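Local coordinates for protein EIAV protease (Equine infectious anemia virus, PDB 1FMB) that probably cleaves the viral polyprotein as a homodimeric retroviral aspartic protease and binds the inhibitor HBY-793, at residues A[35-38]-A[39-42]. The protein carries 1 engineered substitution. Sequence-based numbering, arbitrary orientation.
Sequences TAHY and NRLK
One face of the R40 guanidinium is met by H37 CD2, offset toward the rim of the group and 3.8 Å from R40 NH1. The imidazole and guanidinium planes stand 73° apart, so this is a steep contact and not a parallel stack. On another side of the helix, the N39 amide brings ND2 to the edge of the Y38 ring, near the ring plane and 3.5 Å from Y38 CD2, while L41 CD1 approaches the same ring obliquely. All these contacts lie along the short helix 35-40, which follows strand 32-34 in the retroviral aspartic protease fold, and the residue L41 that comes after it. The helix opens with an i to i+4 bond from N39 N to T35 O (3.0 Å). R40 N is held mainly by H37 O, with a longer, weak bond to A36 O, and L41 N bonds to Y38 O at 3.3 Å; the i to i+3 bonds of R40 and L41 are consistent with a tightening of the last turn. H37 ND1 is bonded to T88 OG1, which anchors the ring against which R40 lies. Y38 is buried with its CG anti to the backbone N (chi1 168°), a setting that sends the ring inward to meet F63 edge-to-face and V82. R44 NH1 also bonds to Y38 O. The T35 and N39 side chains run side by side, with the T35 hydroxyl bonded to D84 OD1 and its methyl CG2 3.8 Å from N39 OD1.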
loop_
_atom_site.group_PDB
_atom_site.type_symbol
_atom_site.label_atom_id
_atom_site.label_comp_id
_atom_site.label_asym_id
_atom_site.label_seq_id
_atom_site.Cartn_x
_atom_site.Cartn_y
_atom_site.Cartn_z
ATOM N N THR A 35 -0.111 14.191 10.422
ATOM C CA THR A 35 0.034 15.495 11.072
ATOM C C THR A 35 0.548 15.395 12.531
ATOM O O THR A 35 1.288 16.327 12.918
ATOM C CB THR A 35 -1.383 16.098 11.133
ATOM O OG1 THR A 35 -1.903 16.153 9.792
ATOM C CG2 THR A 35 -1.325 17.475 11.783
ATOM N N ALA A 36 0.180 14.370 13.276
ATOM C CA ALA A 36 0.566 14.129 14.665
ATOM C C ALA A 36 2.087 13.922 14.642
ATOM O O ALA A 36 2.747 14.512 15.492
ATOM C CB ALA A 36 -0.040 12.902 15.315
ATOM N N HIS A 37 2.640 13.192 13.656
ATOM C CA HIS A 37 4.088 13.026 13.568
ATOM C C HIS A 37 4.797 14.329 13.204
ATOM O O HIS A 37 5.847 14.615 13.791
ATOM C CB HIS A 37 4.469 11.917 12.578
ATOM C CG HIS A 37 4.296 10.567 13.188
ATOM N ND1 HIS A 37 4.437 9.390 12.473
ATOM C CD2 HIS A 37 3.868 10.186 14.420
ATOM C CE1 HIS A 37 4.255 8.357 13.264
ATOM N NE2 HIS A 37 3.896 8.800 14.468
ATOM N N TYR A 38 4.260 15.149 12.298
ATOM C CA TYR A 38 4.819 16.420 11.854
ATOM C C TYR A 38 4.932 17.334 13.076
ATOM O O TYR A 38 5.962 17.982 13.339
ATOM C CB TYR A 38 3.967 16.963 10.701
ATOM C CG TYR A 38 4.328 18.397 10.395
ATOM C CD1 TYR A 38 5.369 18.669 9.526
ATOM C CD2 TYR A 38 3.581 19.439 10.960
ATOM C CE1 TYR A 38 5.734 19.987 9.297
ATOM C CE2 TYR A 38 3.943 20.749 10.711
ATOM C CZ TYR A 38 4.993 21.009 9.869
ATOM O OH TYR A 38 5.409 22.289 9.580
ATOM N N ASN A 39 3.920 17.318 13.930
ATOM C CA ASN A 39 3.902 18.132 15.150
ATOM C C ASN A 39 4.887 17.695 16.212
ATOM O O ASN A 39 5.208 18.444 17.130
ATOM C CB ASN A 39 2.518 18.115 15.797
ATOM C CG ASN A 39 1.524 18.870 14.927
ATOM O OD1 ASN A 39 0.321 18.624 15.042
ATOM N ND2 ASN A 39 1.916 19.785 14.072
ATOM N N ARG A 40 5.384 16.475 16.137
ATOM C CA ARG A 40 6.340 15.927 17.080
ATOM C C ARG A 40 7.773 15.992 16.560
ATOM O O ARG A 40 8.671 15.638 17.323
ATOM C CB ARG A 40 6.057 14.417 17.239
ATOM C CG ARG A 40 5.195 13.955 18.393
ATOM C CD ARG A 40 4.739 12.510 18.178
ATOM N NE ARG A 40 5.800 11.513 18.165
ATOM C CZ ARG A 40 5.601 10.199 18.136
ATOM N NH1 ARG A 40 4.383 9.652 18.154
ATOM N NH2 ARG A 40 6.614 9.348 18.126
ATOM N N LEU A 41 8.022 16.393 15.303
ATOM C CA LEU A 41 9.379 16.440 14.797
ATOM C C LEU A 41 10.212 17.421 15.614
ATOM O O LEU A 41 9.742 18.498 15.987
ATOM C CB LEU A 41 9.369 16.852 13.317
ATOM C CG LEU A 41 8.670 15.901 12.336
ATOM C CD1 LEU A 41 8.831 16.480 10.942
ATOM C CD2 LEU A 41 9.190 14.451 12.294
ATOM N N LYS A 42 11.482 17.122 15.831
ATOM C CA LYS A 42 12.384 18.019 16.605
ATOM C C LYS A 42 12.599 19.281 15.800
ATOM O O LYS A 42 12.646 20.366 16.399
ATOM C CB LYS A 42 13.709 17.244 16.836
ATOM C CG LYS A 42 13.269 15.975 17.567
ATOM C CD LYS A 42 14.253 15.223 18.434
ATOM C CE LYS A 42 15.272 16.107 19.144
ATOM N NZ LYS A 42 16.096 16.903 18.180
#